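Local coordinates for 1H-3-hydroxy-4-oxoquinoline 2,4-dioxygenase (Pseudomonas putida, PDB 3IBT), which catalyses the cofactor-independent cleavage of 3-hydroxy-1H-quinolin-4-one by dioxygen, giving N-formylanthranilate and carbon monoxide, at residues Q204-L216 and S232-P246. Residues are numbered along the deposited sequence; the frame is centred on the assembly and turned at random.
Sequences QKPEICHIYSQPL and SWFHPRHIPGRTHFP
Trp233 offers one indole face to the aliphatic chain of Lys205, whose CD stands 3.7 Å from the centroid of the five-membered ring, while Lys205 NZ binds the Asp200 and Leu202 carbonyls. Trp233 CG lies between its backbone N and carbonyl carbon (chi1 52°), turning the indole alongside Ile208, with Trp233 CZ3 3.4 Å from Ile208 CD1. An alanine in place of Trp233 would probably leave the Lys205 methylenes without the ring face they lie on and open a gap beside Ile208 CD1. Histidine suits its place because its ring N-H reaches an acid: His235 NE2 donates in its ring plane to Glu207 OE1 (3.1 Å), from above the carboxylate plane. Further along, His238 CA sits over one face of the Tyr212 ring. Beyond the strands, the short Ser213 OG donates to Ile239 O (2.9 Å), which also accepts from Gly241 N; any side chain on Gly241 would crowd that hydroxyl. Ser213 N and Gln214 N both donate to Asp120 OD1, consistent with holding the carboxylate thought to raise the basicity of His244, the probable proton donor/acceptor. Parallel strands 207-212 and 234-238, joined through helix 218-230, form a beta-alpha-beta crossover of the alpha/beta-hydrolase fold; strand 115-119 flanks the first, helix 218-230 packs against Tyr212 and Phe234, and helix 251-261 covers Cys209 and Ile239.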
ATOM      1  N   GLN A 204     -12.551 -11.340  13.025  1.00 78.13           N
ATOM      2  CA  GLN A 204     -11.537 -11.349  14.056  1.00 77.41           C
ATOM      3  C   GLN A 204     -10.485 -10.337  13.629  1.00 76.69           C
ATOM      4  O   GLN A 204      -9.873 -10.456  12.557  1.00 76.40           O
ATOM      5  CB  GLN A 204     -10.911 -12.725  14.157  1.00 77.60           C
ATOM      6  CG  GLN A 204     -11.862 -13.818  14.569  1.00 79.56           C
ATOM      7  CD  GLN A 204     -11.119 -15.133  14.832  1.00 82.83           C
ATOM      8  OE1 GLN A 204      -9.893 -15.215  14.639  1.00 83.69           O
ATOM      9  NE2 GLN A 204     -11.854 -16.167  15.279  1.00 82.04           N
ATOM     10  N   LYS A 205     -10.267  -9.343  14.475  1.00 75.83           N
ATOM     11  CA  LYS A 205      -9.481  -8.198  14.078  1.00 75.32           C
ATOM     12  C   LYS A 205      -8.044  -8.275  14.584  1.00 75.52           C
ATOM     13  O   LYS A 205      -7.814  -8.453  15.788  1.00 76.36           O
ATOM     14  CB  LYS A 205     -10.171  -6.917  14.548  1.00 75.07           C
ATOM     15  CG  LYS A 205     -11.418  -6.547  13.733  1.00 73.78           C
ATOM     16  CD  LYS A 205     -12.467  -5.911  14.614  1.00 74.09           C
ATOM     17  CE  LYS A 205     -13.893  -6.392  14.357  1.00 73.94           C
ATOM     18  NZ  LYS A 205     -14.322  -5.955  13.022  1.00 77.44           N
ATOM     19  N   PRO A 206      -7.061  -8.156  13.667  1.00 74.88           N
ATOM     20  CA  PRO A 206      -5.673  -7.997  14.087  1.00 74.32           C
ATOM     21  C   PRO A 206      -5.483  -6.661  14.734  1.00 74.59           C
ATOM     22  O   PRO A 206      -6.343  -5.787  14.606  1.00 74.59           O
ATOM     23  CB  PRO A 206      -4.901  -7.976  12.766  1.00 73.79           C
ATOM     24  CG  PRO A 206      -5.869  -7.641  11.759  1.00 74.08           C
ATOM     25  CD  PRO A 206      -7.195  -8.160  12.205  1.00 74.56           C
ATOM     26  N   GLU A 207      -4.347  -6.475  15.389  1.00 75.04           N
ATOM     27  CA  GLU A 207      -3.922  -5.126  15.706  1.00 75.61           C
ATOM     28  C   GLU A 207      -3.466  -4.500  14.373  1.00 75.52           C
ATOM     29  O   GLU A 207      -2.641  -5.082  13.633  1.00 75.53           O
ATOM     30  CB  GLU A 207      -2.854  -5.136  16.788  1.00 75.43           C
ATOM     31  CG  GLU A 207      -3.275  -5.952  18.028  1.00 78.44           C
ATOM     32  CD  GLU A 207      -4.364  -5.278  18.906  1.00 81.72           C
ATOM     33  OE1 GLU A 207      -3.996  -4.395  19.702  1.00 81.71           O
ATOM     34  OE2 GLU A 207      -5.573  -5.648  18.841  1.00 83.90           O
ATOM     35  N   ILE A 208      -4.088  -3.370  14.037  1.00 74.96           N
ATOM     36  CA  ILE A 208      -3.819  -2.643  12.789  1.00 74.96           C
ATOM     37  C   ILE A 208      -3.229  -1.276  13.120  1.00 74.78           C
ATOM     38  O   ILE A 208      -3.792  -0.525  13.937  1.00 75.11           O
ATOM     39  CB  ILE A 208      -5.097  -2.450  11.936  1.00 74.89           C
ATOM     40  CG1 ILE A 208      -5.872  -3.776  11.870  1.00 76.10           C
ATOM     41  CG2 ILE A 208      -4.737  -1.931  10.531  1.00 73.07           C
ATOM     42  CD1 ILE A 208      -7.158  -3.726  11.073  1.00 75.71           C
ATOM     43  N   CYS A 209      -2.095  -0.957  12.504  1.00 73.89           N
ATOM     44  CA  CYS A 209      -1.443   0.313  12.745  1.00 73.03           C
ATOM     45  C   CYS A 209      -1.434   1.071  11.445  1.00 72.30           C
ATOM     46  O   CYS A 209      -0.913   0.567  10.449  1.00 72.93           O
ATOM     47  CB  CYS A 209      -0.020   0.079  13.220  1.00 73.18           C
ATOM     48  SG  CYS A 209       1.014   1.551  13.373  1.00 75.05           S
ATOM     49  N   HIS A 210      -2.041   2.257  11.456  1.00 71.29           N
ATOM     50  CA  HIS A 210      -2.060   3.172  10.312  1.00 69.73           C
ATOM     51  C   HIS A 210      -1.053   4.299  10.470  1.00 69.15           C
ATOM     52  O   HIS A 210      -1.249   5.202  11.309  1.00 68.68           O
ATOM     53  CB  HIS A 210      -3.456   3.800  10.134  1.00 69.38           C
ATOM     54  CG  HIS A 210      -3.598   4.579   8.856  1.00 69.41           C
ATOM     55  ND1 HIS A 210      -4.317   5.750   8.770  1.00 69.16           N
ATOM     56  CD2 HIS A 210      -3.088   4.358   7.612  1.00 69.15           C
ATOM     57  CE1 HIS A 210      -4.269   6.207   7.526  1.00 72.33           C
ATOM     58  NE2 HIS A 210      -3.523   5.382   6.803  1.00 71.49           N
ATOM     59  N   ILE A 211       0.004   4.245   9.660  1.00 68.40           N
ATOM     60  CA  ILE A 211       1.004   5.319   9.538  1.00 68.95           C
ATOM     61  C   ILE A 211       0.616   6.243   8.391  1.00 68.57           C
ATOM     62  O   ILE A 211       0.194   5.789   7.355  1.00 69.78           O
ATOM     63  CB  ILE A 211       2.400   4.740   9.252  1.00 69.25           C
ATOM     64  CG1 ILE A 211       2.860   3.836  10.406  1.00 70.55           C
ATOM     65  CG2 ILE A 211       3.413   5.838   9.098  1.00 69.80           C
ATOM     66  CD1 ILE A 211       3.979   2.852  10.011  1.00 70.26           C
ATOM     67  N   TYR A 212       0.733   7.540   8.545  1.00 68.57           N
ATOM     68  CA  TYR A 212       0.141   8.427   7.549  1.00 68.34           C
ATOM     69  C   TYR A 212       0.471   9.880   7.825  1.00 68.84           C
ATOM     70  O   TYR A 212       0.558  10.313   9.014  1.00 69.11           O
ATOM     71  CB  TYR A 212      -1.364   8.263   7.572  1.00 68.50           C
ATOM     72  CG  TYR A 212      -1.988   9.019   8.716  1.00 69.08           C
ATOM     73  CD1 TYR A 212      -2.473  10.302   8.539  1.00 68.79           C
ATOM     74  CD2 TYR A 212      -2.051   8.470   9.991  1.00 70.45           C
ATOM     75  CE1 TYR A 212      -3.023  11.025   9.606  1.00 71.61           C
ATOM     76  CE2 TYR A 212      -2.624   9.182  11.060  1.00 70.34           C
ATOM     77  CZ  TYR A 212      -3.094  10.466  10.856  1.00 69.12           C
ATOM     78  OH  TYR A 212      -3.636  11.198  11.880  1.00 67.77           O
ATOM     79  N   SER A 213       0.663  10.638   6.747  1.00 69.10           N
ATOM     80  CA  SER A 213       0.856  12.090   6.855  1.00 70.03           C
ATOM     81  C   SER A 213      -0.301  12.874   6.234  1.00 71.06           C
ATOM     82  O   SER A 213      -0.691  13.938   6.698  1.00 71.18           O
ATOM     83  CB  SER A 213       2.155  12.481   6.184  1.00 70.21           C
ATOM     84  OG  SER A 213       3.214  11.637   6.626  1.00 69.48           O
ATOM     85  N   GLN A 214      -0.868  12.304   5.185  1.00 72.40           N
ATOM     86  CA  GLN A 214      -1.902  12.955   4.379  1.00 73.23           C
ATOM     87  C   GLN A 214      -3.256  12.225   4.530  1.00 73.16           C
ATOM     88  O   GLN A 214      -3.289  11.022   4.861  1.00 74.95           O
ATOM     89  CB  GLN A 214      -1.434  12.931   2.915  1.00 72.55           C
ATOM     90  CG  GLN A 214      -1.714  14.230   2.309  1.00 75.03           C
ATOM     91  CD  GLN A 214      -1.323  14.310   0.873  1.00 75.73           C
ATOM     92  OE1 GLN A 214      -0.219  14.757   0.561  1.00 77.34           O
ATOM     93  NE2 GLN A 214      -2.256  13.943  -0.029  1.00 72.94           N
ATOM     94  N   PRO A 215      -4.380  12.889   4.282  1.00 72.06           N
ATOM     95  CA  PRO A 215      -4.693  14.235   3.932  1.00 71.99           C
ATOM     96  C   PRO A 215      -4.409  15.211   5.093  1.00 72.04           C
ATOM     97  O   PRO A 215      -4.455  14.839   6.286  1.00 71.90           O
ATOM     98  CB  PRO A 215      -6.173  14.154   3.604  1.00 71.52           C
ATOM     99  CG  PRO A 215      -6.643  12.947   4.284  1.00 70.99           C
ATOM    100  CD  PRO A 215      -5.576  12.036   4.354  1.00 71.96           C
ATOM    101  N   LEU A 216      -4.071  16.438   4.713  1.00 71.17           N
ATOM    102  CA  LEU A 216      -3.565  17.381   5.640  1.00 70.87           C
ATOM    103  C   LEU A 216      -4.787  18.002   6.200  1.00 71.37           C
ATOM    104  O   LEU A 216      -5.165  19.103   5.810  1.00 71.98           O
ATOM    105  CB  LEU A 216      -2.685  18.406   4.933  1.00 70.86           C
ATOM    106  CG  LEU A 216      -1.532  17.751   4.170  1.00 70.32           C
ATOM    107  CD1 LEU A 216      -0.723  18.735   3.408  1.00 66.94           C
ATOM    108  CD2 LEU A 216      -0.659  17.100   5.189  1.00 73.35           C
ATOM    109  N   SER A 232      -9.996  -0.758  20.097  1.00 71.01           N
ATOM    110  CA  SER A 232      -8.569  -0.915  20.496  1.00 71.58           C
ATOM    111  C   SER A 232      -7.650  -1.829  19.631  1.00 71.50           C
ATOM    112  O   SER A 232      -6.464  -2.036  19.928  1.00 71.82           O
ATOM    113  CB  SER A 232      -8.407  -1.177  22.008  1.00 71.55           C
ATOM    114  OG  SER A 232      -9.139  -2.307  22.430  1.00 72.99           O
ATOM    115  N   TRP A 233      -8.190  -2.321  18.528  1.00 71.19           N
ATOM    116  CA  TRP A 233      -7.401  -3.011  17.529  1.00 70.86           C
ATOM    117  C   TRP A 233      -6.816  -1.986  16.549  1.00 71.13           C
ATOM    118  O   TRP A 233      -6.102  -2.385  15.594  1.00 72.00           O
ATOM    119  CB  TRP A 233      -8.260  -4.047  16.788  1.00 70.26           C
ATOM    120  CG  TRP A 233      -9.530  -3.484  16.246  1.00 69.48           C
ATOM    121  CD1 TRP A 233     -10.741  -3.457  16.874  1.00 69.79           C
ATOM    122  CD2 TRP A 233      -9.726  -2.847  14.977  1.00 69.32           C
ATOM    123  NE1 TRP A 233     -11.688  -2.839  16.079  1.00 70.22           N
ATOM    124  CE2 TRP A 233     -11.092  -2.451  14.910  1.00 69.07           C
ATOM    125  CE3 TRP A 233      -8.892  -2.574  13.891  1.00 70.30           C
ATOM    126  CZ2 TRP A 233     -11.639  -1.801  13.808  1.00 68.47           C
ATOM    127  CZ3 TRP A 233      -9.449  -1.913  12.781  1.00 71.49           C
ATOM    128  CH2 TRP A 233     -10.816  -1.549  12.752  1.00 69.37           C
ATOM    129  N   PHE A 234      -7.111  -0.687  16.770  1.00 69.90           N
ATOM    130  CA  PHE A 234      -6.665   0.394  15.862  1.00 69.26           C
ATOM    131  C   PHE A 234      -5.651   1.345  16.531  1.00 69.47           C
ATOM    132  O   PHE A 234      -5.768   1.697  17.712  1.00 70.45           O
ATOM    133  CB  PHE A 234      -7.867   1.123  15.220  1.00 68.92           C
ATOM    134  CG  PHE A 234      -7.513   2.018  14.051  1.00 68.78           C
ATOM    135  CD1 PHE A 234      -7.218   1.497  12.806  1.00 69.59           C
ATOM    136  CD2 PHE A 234      -7.522   3.387  14.179  1.00 70.13           C
ATOM    137  CE1 PHE A 234      -6.871   2.329  11.727  1.00 69.56           C
ATOM    138  CE2 PHE A 234      -7.199   4.212  13.091  1.00 70.65           C
ATOM    139  CZ  PHE A 234      -6.868   3.683  11.875  1.00 67.25           C
ATOM    140  N   HIS A 235      -4.635   1.707  15.761  1.00 68.97           N
ATOM    141  CA  HIS A 235      -3.436   2.363  16.238  1.00 68.85           C
ATOM    142  C   HIS A 235      -2.933   3.307  15.135  1.00 68.47           C
ATOM    143  O   HIS A 235      -2.038   2.958  14.332  1.00 67.84           O
ATOM    144  CB  HIS A 235      -2.352   1.318  16.521  1.00 69.63           C
ATOM    145  CG  HIS A 235      -2.759   0.258  17.493  1.00 69.96           C
ATOM    146  ND1 HIS A 235      -2.923   0.506  18.836  1.00 74.08           N
ATOM    147  CD2 HIS A 235      -3.029  -1.052  17.320  1.00 70.60           C
ATOM    148  CE1 HIS A 235      -3.288  -0.603  19.451  1.00 72.43           C
ATOM    149  NE2 HIS A 235      -3.366  -1.561  18.549  1.00 72.43           N
ATOM    150  N   PRO A 236      -3.500   4.516  15.092  1.00 67.99           N
ATOM    151  CA  PRO A 236      -3.006   5.498  14.140  1.00 67.75           C
ATOM    152  C   PRO A 236      -1.618   6.010  14.592  1.00 68.65           C
ATOM    153  O   PRO A 236      -1.325   6.039  15.792  1.00 68.92           O
ATOM    154  CB  PRO A 236      -4.042   6.596  14.217  1.00 67.07           C
ATOM    155  CG  PRO A 236      -4.764   6.394  15.499  1.00 66.89           C
ATOM    156  CD  PRO A 236      -4.551   5.036  15.989  1.00 67.35           C
ATOM    157  N   ARG A 237      -0.744   6.341  13.653  1.00 69.23           N
ATOM    158  CA  ARG A 237       0.507   7.045  13.957  1.00 69.15           C
ATOM    159  C   ARG A 237       0.673   8.082  12.846  1.00 68.74           C
ATOM    160  O   ARG A 237       0.897   7.701  11.704  1.00 69.43           O
ATOM    161  CB  ARG A 237       1.688   6.073  13.923  1.00 70.02           C
ATOM    162  CG  ARG A 237       2.344   5.753  15.237  1.00 72.36           C
ATOM    163  CD  ARG A 237       2.874   4.308  15.241  1.00 79.55           C
ATOM    164  NE  ARG A 237       2.728   3.720  16.584  1.00 85.97           N
ATOM    165  CZ  ARG A 237       1.574   3.258  17.110  1.00 86.51           C
ATOM    166  NH1 ARG A 237       0.433   3.273  16.428  1.00 86.96           N
ATOM    167  NH2 ARG A 237       1.541   2.792  18.350  1.00 85.47           N
ATOM    168  N   HIS A 238       0.480   9.366  13.163  1.00 68.32           N
ATOM    169  CA  HIS A 238       0.741  10.513  12.264  1.00 67.59           C
ATOM    170  C   HIS A 238       2.218  10.880  12.183  1.00 67.60           C
ATOM    171  O   HIS A 238       2.787  11.347  13.183  1.00 68.19           O
ATOM    172  CB  HIS A 238       0.008  11.732  12.814  1.00 67.81           C
ATOM    173  CG  HIS A 238       0.128  12.980  11.976  1.00 68.58           C
ATOM    174  ND1 HIS A 238       0.664  14.151  12.458  1.00 66.92           N
ATOM    175  CD2 HIS A 238      -0.285  13.261  10.711  1.00 70.43           C
ATOM    176  CE1 HIS A 238       0.620  15.084  11.522  1.00 67.27           C
ATOM    177  NE2 HIS A 238       0.056  14.570  10.449  1.00 67.58           N
ATOM    178  N   ILE A 239       2.852  10.698  11.017  1.00 66.81           N
ATOM    179  CA  ILE A 239       4.145  11.372  10.790  1.00 66.41           C
ATOM    180  C   ILE A 239       3.837  12.776  10.227  1.00 66.37           C
ATOM    181  O   ILE A 239       3.054  12.877   9.294  1.00 66.50           O
ATOM    182  CB  ILE A 239       5.020  10.613   9.783  1.00 66.23           C
ATOM    183  CG1 ILE A 239       4.866   9.097   9.930  1.00 66.90           C
ATOM    184  CG2 ILE A 239       6.468  10.987   9.940  1.00 64.42           C
ATOM    185  CD1 ILE A 239       5.285   8.498  11.282  1.00 67.62           C
ATOM    186  N   PRO A 240       4.360  13.856  10.829  1.00 66.16           N
ATOM    187  CA  PRO A 240       4.073  15.174  10.248  1.00 67.23           C
ATOM    188  C   PRO A 240       4.851  15.492   8.951  1.00 68.37           C
ATOM    189  O   PRO A 240       5.785  16.280   8.937  1.00 68.95           O
ATOM    190  CB  PRO A 240       4.423  16.163  11.366  1.00 65.95           C
ATOM    191  CG  PRO A 240       5.055  15.397  12.416  1.00 66.60           C
ATOM    192  CD  PRO A 240       5.158  13.956  12.054  1.00 66.67           C
ATOM    193  N   GLY A 241       4.459  14.859   7.862  1.00 70.13           N
ATOM    194  CA  GLY A 241       5.003  15.166   6.532  1.00 71.66           C
ATOM    195  C   GLY A 241       3.991  16.033   5.823  1.00 72.23           C
ATOM    196  O   GLY A 241       2.961  16.353   6.391  1.00 72.77           O
ATOM    197  N   ARG A 242       4.286  16.431   4.601  1.00 72.57           N
ATOM    198  CA  ARG A 242       3.319  17.178   3.817  1.00 72.99           C
ATOM    199  C   ARG A 242       2.875  16.274   2.670  1.00 72.87           C
ATOM    200  O   ARG A 242       1.955  16.606   1.921  1.00 73.95           O
ATOM    201  CB  ARG A 242       3.938  18.482   3.292  1.00 73.18           C
ATOM    202  CG  ARG A 242       4.900  19.145   4.253  1.00 75.17           C
ATOM    203  CD  ARG A 242       4.226  20.203   5.188  1.00 81.11           C
ATOM    204  NE  ARG A 242       2.988  19.781   5.866  1.00 82.68           N
ATOM    205  CZ  ARG A 242       1.786  20.319   5.635  1.00 84.46           C
ATOM    206  NH1 ARG A 242       1.635  21.315   4.748  1.00 84.22           N
ATOM    207  NH2 ARG A 242       0.721  19.864   6.283  1.00 85.30           N
ATOM    208  N   THR A 243       3.503  15.108   2.587  1.00 71.98           N
ATOM    209  CA  THR A 243       3.423  14.214   1.440  1.00 71.58           C
ATOM    210  C   THR A 243       2.555  12.984   1.683  1.00 72.18           C
ATOM    211  O   THR A 243       2.289  12.609   2.834  1.00 72.31           O
ATOM    212  CB  THR A 243       4.884  13.796   1.103  1.00 71.81           C
ATOM    213  OG1 THR A 243       5.391  14.704   0.142  1.00 69.25           O
ATOM    214  CG2 THR A 243       5.088  12.300   0.682  1.00 69.28           C
ATOM    215  N   HIS A 244       2.163  12.343   0.588  1.00 72.22           N
ATOM    216  CA  HIS A 244       1.409  11.081   0.602  1.00 72.75           C
ATOM    217  C   HIS A 244       2.278   9.799   0.815  1.00 73.22           C
ATOM    218  O   HIS A 244       1.713   8.738   1.083  1.00 74.08           O
ATOM    219  CB  HIS A 244       0.540  11.027  -0.688  1.00 72.82           C
ATOM    220  CG  HIS A 244      -0.275   9.772  -0.885  1.00 72.96           C
ATOM    221  ND1 HIS A 244      -1.231   9.339   0.012  1.00 72.74           N
ATOM    222  CD2 HIS A 244      -0.325   8.902  -1.929  1.00 71.01           C
ATOM    223  CE1 HIS A 244      -1.814   8.245  -0.458  1.00 71.83           C
ATOM    224  NE2 HIS A 244      -1.283   7.958  -1.633  1.00 69.49           N
ATOM    225  N   PHE A 245       3.617   9.886   0.741  1.00 72.99           N
ATOM    226  CA  PHE A 245       4.502   8.688   0.813  1.00 72.59           C
ATOM    227  C   PHE A 245       5.474   8.834   1.955  1.00 73.03           C
ATOM    228  O   PHE A 245       6.650   9.193   1.777  1.00 73.71           O
ATOM    229  CB  PHE A 245       5.253   8.520  -0.461  1.00 71.44           C
ATOM    230  CG  PHE A 245       4.496   8.998  -1.630  1.00 71.55           C
ATOM    231  CD1 PHE A 245       4.599  10.323  -2.035  1.00 70.26           C
ATOM    232  CD2 PHE A 245       3.645   8.131  -2.327  1.00 72.30           C
ATOM    233  CE1 PHE A 245       3.880  10.803  -3.150  1.00 70.31           C
ATOM    234  CE2 PHE A 245       2.928   8.575  -3.441  1.00 73.70           C
ATOM    235  CZ  PHE A 245       3.039   9.931  -3.858  1.00 71.66           C
ATOM    236  N   PRO A 246       4.976   8.594   3.172  1.00 72.89           N
ATOM    237  CA  PRO A 246       5.878   8.706   4.309  1.00 71.96           C
ATOM    238  C   PRO A 246       7.112   7.767   4.216  1.00 71.37           C
ATOM    239  O   PRO A 246       8.147   8.010   4.838  1.00 71.60           O
ATOM    240  CB  PRO A 246       4.981   8.347   5.503  1.00 71.76           C
ATOM    241  CG  PRO A 246       3.742   7.754   4.953  1.00 71.96           C
ATOM    242  CD  PRO A 246       3.590   8.241   3.560  1.00 72.61           C
TER
HETATM  243  O   HOH W   1       0.532  15.773   8.042  1.00 68.07           O